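PDB 6M7L: putative non-ribosomal peptide synthetase from Actinomadura parvosata subsp. kistnae, which probably takes part in non-ribosomal peptide assembly as a condensation-type domain, although its altered HHxxxDG motif makes amide-bond catalysis uncertain. Local coordinates for residues A[325-334]-A[457-466]. Numbering follows the deposited sequence.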
ATOM      1  N   LEU A 325      15.090  36.691   6.188  1.00 78.00           N
ATOM      2  CA  LEU A 325      14.951  37.495   4.982  1.00 77.26           C
ATOM      3  C   LEU A 325      15.519  38.897   5.165  1.00 76.72           C
ATOM      4  O   LEU A 325      15.074  39.841   4.502  1.00 77.09           O
ATOM      5  CB  LEU A 325      13.484  37.554   4.557  1.00 76.37           C
ATOM      6  CG  LEU A 325      12.866  36.173   4.321  1.00 74.73           C
ATOM      7  CD1 LEU A 325      11.411  36.274   3.918  1.00 69.23           C
ATOM      8  CD2 LEU A 325      13.656  35.421   3.267  1.00 71.35           C
ATOM      9  N   SER A 326      16.500  39.046   6.057  1.00 81.22           N
ATOM     10  CA  SER A 326      17.146  40.331   6.282  1.00 83.51           C
ATOM     11  C   SER A 326      17.780  40.849   4.995  1.00 85.90           C
ATOM     12  O   SER A 326      18.056  40.096   4.053  1.00 86.16           O
ATOM     13  CB  SER A 326      18.205  40.217   7.378  1.00 82.91           C
ATOM     14  OG  SER A 326      17.607  40.017   8.647  1.00 85.31           O
ATOM     15  N   GLY A 327      18.025  42.156   4.968  1.00 88.18           N
ATOM     16  CA  GLY A 327      18.341  42.788   3.704  1.00 87.38           C
ATOM     17  C   GLY A 327      17.127  42.722   2.799  1.00 89.74           C
ATOM     18  O   GLY A 327      15.977  42.808   3.251  1.00 91.16           O
ATOM     19  N   ASP A 328      17.370  42.549   1.506  1.00 77.56           N
ATOM     20  CA  ASP A 328      16.296  42.380   0.528  1.00 80.77           C
ATOM     21  C   ASP A 328      16.695  41.280  -0.440  1.00 88.09           C
ATOM     22  O   ASP A 328      17.153  41.543  -1.559  1.00 88.84           O
ATOM     23  CB  ASP A 328      15.994  43.691  -0.195  1.00 83.61           C
ATOM     24  CG  ASP A 328      14.553  43.780  -0.645  1.00 90.10           C
ATOM     25  OD1 ASP A 328      14.146  42.975  -1.505  1.00 90.51           O
ATOM     26  OD2 ASP A 328      13.819  44.638  -0.115  1.00 98.09           O
ATOM     27  N   PRO A 329      16.523  40.024  -0.044  1.00 87.08           N
ATOM     28  CA  PRO A 329      16.988  38.915  -0.878  1.00 80.93           C
ATOM     29  C   PRO A 329      16.061  38.661  -2.054  1.00 83.02           C
ATOM     30  O   PRO A 329      14.863  38.947  -2.012  1.00 84.26           O
ATOM     31  CB  PRO A 329      16.985  37.720   0.087  1.00 82.43           C
ATOM     32  CG  PRO A 329      16.669  38.289   1.457  1.00 78.93           C
ATOM     33  CD  PRO A 329      15.928  39.553   1.214  1.00 81.94           C
ATOM     34  N   ALA A 330      16.642  38.118  -3.117  1.00 80.08           N
ATOM     35  CA  ALA A 330      15.867  37.678  -4.265  1.00 80.31           C
ATOM     36  C   ALA A 330      15.387  36.246  -4.048  1.00 82.11           C
ATOM     37  O   ALA A 330      15.849  35.539  -3.151  1.00 80.36           O
ATOM     38  CB  ALA A 330      16.692  37.787  -5.546  1.00 82.49           C
ATOM     39  N   PHE A 331      14.441  35.820  -4.891  1.00 78.19           N
ATOM     40  CA  PHE A 331      13.887  34.476  -4.757  1.00 73.32           C
ATOM     41  C   PHE A 331      14.979  33.417  -4.827  1.00 77.78           C
ATOM     42  O   PHE A 331      14.971  32.456  -4.048  1.00 75.58           O
ATOM     43  CB  PHE A 331      12.832  34.228  -5.833  1.00 75.94           C
ATOM     44  CG  PHE A 331      12.339  32.810  -5.875  1.00 79.88           C
ATOM     45  CD1 PHE A 331      12.739  31.953  -6.888  1.00 74.01           C
ATOM     46  CD2 PHE A 331      11.483  32.331  -4.896  1.00 76.16           C
ATOM     47  CE1 PHE A 331      12.290  30.647  -6.930  1.00 69.03           C
ATOM     48  CE2 PHE A 331      11.030  31.025  -4.930  1.00 73.87           C
ATOM     49  CZ  PHE A 331      11.435  30.182  -5.949  1.00 76.71           C
ATOM     50  N   THR A 332      15.930  33.575  -5.751  1.00 76.36           N
ATOM     51  CA  THR A 332      17.065  32.659  -5.804  1.00 77.51           C
ATOM     52  C   THR A 332      17.856  32.694  -4.504  1.00 77.82           C
ATOM     53  O   THR A 332      18.296  31.651  -4.006  1.00 73.14           O
ATOM     54  CB  THR A 332      17.972  33.005  -6.986  1.00 74.02           C
ATOM     55  OG1 THR A 332      18.320  34.394  -6.935  1.00 82.11           O
ATOM     56  CG2 THR A 332      17.275  32.711  -8.298  1.00 68.85           C
ATOM     57  N   GLU A 333      18.041  33.888  -3.936  1.00 79.65           N
ATOM     58  CA  GLU A 333      18.778  34.003  -2.683  1.00 77.12           C
ATOM     59  C   GLU A 333      17.969  33.453  -1.517  1.00 73.14           C
ATOM     60  O   GLU A 333      18.526  32.815  -0.616  1.00 71.99           O
ATOM     61  CB  GLU A 333      19.162  35.462  -2.438  1.00 76.88           C
ATOM     62  CG  GLU A 333      20.082  35.676  -1.252  1.00 77.53           C
ATOM     63  CD  GLU A 333      20.566  37.110  -1.151  1.00 92.68           C
ATOM     64  OE1 GLU A 333      20.082  37.954  -1.937  1.00 90.70           O
ATOM     65  OE2 GLU A 333      21.431  37.391  -0.293  1.00 92.96           O
ATOM     66  N   ILE A 334      16.655  33.685  -1.517  1.00 74.71           N
ATOM     67  CA  ILE A 334      15.799  33.111  -0.483  1.00 75.44           C
ATOM     68  C   ILE A 334      15.739  31.595  -0.630  1.00 69.79           C
ATOM     69  O   ILE A 334      15.706  30.860   0.365  1.00 64.12           O
ATOM     70  CB  ILE A 334      14.399  33.749  -0.539  1.00 73.30           C
ATOM     71  CG1 ILE A 334      14.502  35.251  -0.279  1.00 71.97           C
ATOM     72  CG2 ILE A 334      13.462  33.093   0.463  1.00 65.26           C
ATOM     73  CD1 ILE A 334      13.208  35.998  -0.447  1.00 80.61           C
ATOM     74  N   VAL A 457       7.684  34.441  -9.105  1.00 82.46           N
ATOM     75  CA  VAL A 457       9.079  34.105  -8.837  1.00 82.22           C
ATOM     76  C   VAL A 457       9.567  33.009  -9.775  1.00 80.78           C
ATOM     77  O   VAL A 457      10.769  32.908 -10.049  1.00 79.84           O
ATOM     78  CB  VAL A 457       9.269  33.708  -7.361  1.00 76.60           C
ATOM     79  CG1 VAL A 457       8.884  34.863  -6.444  1.00 80.84           C
ATOM     80  CG2 VAL A 457       8.468  32.457  -7.031  1.00 73.97           C
ATOM     81  N   GLY A 458       8.661  32.172 -10.280  1.00 79.30           N
ATOM     82  CA  GLY A 458       9.064  31.184 -11.268  1.00 77.43           C
ATOM     83  C   GLY A 458       9.479  31.824 -12.579  1.00 81.40           C
ATOM     84  O   GLY A 458      10.497  31.451 -13.168  1.00 78.89           O
ATOM     85  N   ALA A 459       8.706  32.808 -13.043  1.00 88.72           N
ATOM     86  CA  ALA A 459       8.997  33.506 -14.288  1.00 85.10           C
ATOM     87  C   ALA A 459      10.049  34.596 -14.132  1.00 82.98           C
ATOM     88  O   ALA A 459      10.523  35.120 -15.147  1.00 88.63           O
ATOM     89  CB  ALA A 459       7.714  34.112 -14.861  1.00 76.84           C
ATOM     90  N   ALA A 460      10.422  34.953 -12.906  1.00 80.34           N
ATOM     91  CA  ALA A 460      11.452  35.966 -12.666  1.00 81.97           C
ATOM     92  C   ALA A 460      12.119  35.685 -11.330  1.00 86.99           C
ATOM     93  O   ALA A 460      11.848  36.351 -10.324  1.00 87.12           O
ATOM     94  CB  ALA A 460      10.861  37.376 -12.695  1.00 83.60           C
ATOM     95  N   PRO A 461      13.014  34.693 -11.282  1.00 85.80           N
ATOM     96  CA  PRO A 461      13.622  34.305  -9.996  1.00 83.20           C
ATOM     97  C   PRO A 461      14.524  35.366  -9.381  1.00 84.89           C
ATOM     98  O   PRO A 461      14.895  35.223  -8.208  1.00 79.42           O
ATOM     99  CB  PRO A 461      14.420  33.044 -10.354  1.00 74.36           C
ATOM    100  CG  PRO A 461      13.802  32.540 -11.619  1.00 81.82           C
ATOM    101  CD  PRO A 461      13.387  33.769 -12.365  1.00 77.28           C
ATOM    102  N   GLU A 462      14.886  36.414 -10.116  1.00 89.26           N
ATOM    103  CA  GLU A 462      15.721  37.477  -9.573  1.00 88.72           C
ATOM    104  C   GLU A 462      14.918  38.538  -8.833  1.00 94.64           C
ATOM    105  O   GLU A 462      15.509  39.496  -8.322  1.00 90.84           O
ATOM    106  CB  GLU A 462      16.541  38.136 -10.689  1.00 89.01           C
ATOM    107  CG  GLU A 462      15.763  39.110 -11.567  1.00 90.15           C
ATOM    108  CD  GLU A 462      14.893  38.418 -12.597  1.00 92.77           C
ATOM    109  OE1 GLU A 462      15.025  37.186 -12.762  1.00 94.36           O
ATOM    110  OE2 GLU A 462      14.079  39.109 -13.247  1.00 93.03           O
ATOM    111  N   VAL A 463      13.591  38.390  -8.762  1.00 94.94           N
ATOM    112  CA  VAL A 463      12.760  39.390  -8.102  1.00 89.08           C
ATOM    113  C   VAL A 463      13.134  39.472  -6.629  1.00 88.34           C
ATOM    114  O   VAL A 463      13.265  38.452  -5.941  1.00 86.71           O
ATOM    115  CB  VAL A 463      11.270  39.064  -8.298  1.00 90.43           C
ATOM    116  CG1 VAL A 463      10.917  37.704  -7.701  1.00 89.06           C
ATOM    117  CG2 VAL A 463      10.402  40.151  -7.693  1.00 90.50           C
ATOM    118  N   ARG A 464      13.338  40.692  -6.146  1.00 90.41           N
ATOM    119  CA  ARG A 464      13.657  40.885  -4.743  1.00 93.06           C
ATOM    120  C   ARG A 464      12.410  40.680  -3.884  1.00 89.36           C
ATOM    121  O   ARG A 464      11.279  40.632  -4.376  1.00 89.23           O
ATOM    122  CB  ARG A 464      14.239  42.280  -4.508  1.00 93.71           C
ATOM    123  CG  ARG A 464      15.648  42.489  -5.045  1.00 96.11           C
ATOM    124  CD  ARG A 464      16.338  43.623  -4.297  1.00101.59           C
ATOM    125  NE  ARG A 464      17.614  44.008  -4.895  1.00104.48           N
ATOM    126  CZ  ARG A 464      17.812  45.131  -5.578  1.00110.44           C
ATOM    127  NH1 ARG A 464      16.816  45.990  -5.751  1.00107.08           N
ATOM    128  NH2 ARG A 464      19.007  45.400  -6.086  1.00106.77           N
ATOM    129  N   LEU A 465      12.635  40.552  -2.574  1.00 90.01           N
ATOM    130  CA  LEU A 465      11.521  40.392  -1.643  1.00 80.93           C
ATOM    131  C   LEU A 465      10.611  41.612  -1.643  1.00 87.73           C
ATOM    132  O   LEU A 465       9.393  41.478  -1.477  1.00 89.67           O
ATOM    133  CB  LEU A 465      12.056  40.125  -0.235  1.00 81.07           C
ATOM    134  CG  LEU A 465      11.056  40.124   0.925  1.00 78.06           C
ATOM    135  CD1 LEU A 465      10.014  39.030   0.746  1.00 76.79           C
ATOM    136  CD2 LEU A 465      11.777  39.973   2.257  1.00 57.76           C
ATOM    137  N   SER A 466      11.178  42.804  -1.843  1.00 93.51           N
ATOM    138  CA  SER A 466      10.393  44.032  -1.766  1.00 91.22           C
ATOM    139  C   SER A 466       9.537  44.244  -3.010  1.00 89.16           C
ATOM    140  O   SER A 466       8.387  44.683  -2.905  1.00 90.22           O
ATOM    141  CB  SER A 466      11.317  45.231  -1.560  1.00 91.23           C
ATOM    142  OG  SER A 466      12.153  45.424  -2.687  1.00 91.75           O
TER
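Val457, in the last turn of its helix, lays CB over one face of the Phe331 ring, 3.7 Å from the ring centroid and 21° off the normal, a CH-pi contact. Phe331 reaches it because its CG stands anti to the backbone N (chi1 173°). Beyond the helix end, the carbonyl O of Pro461 accepts Thr332 N at 3.1 Å, while Pro461 CB meets Thr332 CG2. The type I turn from Ala460 to Val463 then brings Val463 O to Phe331 N, also 3.1 Å. Between that bond and a weak hydrogen bond from Leu465 N to Pro329 O, Arg464 faces Ala330 in a single beta bridge, a non-hydrogen-bonded antiparallel pair. Leu465 CD2 packs on Leu325 CB at 3.7 Å, the two side chains roughly perpendicular. Ser466 N donates to the syn lone pair of Asp328 OD1 at 3.0 Å. An alanine in place of Phe331 would probably open a gap between Val457 and helices 255-267 and 272-288. In the C-terminal lobe of the chloramphenicol acetyltransferase-like fold, residues 460-466 join the start of helix 331-346 to the end of helix 440-459; helix 255-267 meets Phe331 and Val457 through Leu261, and helix 272-288 backs Phe331 and Leu465.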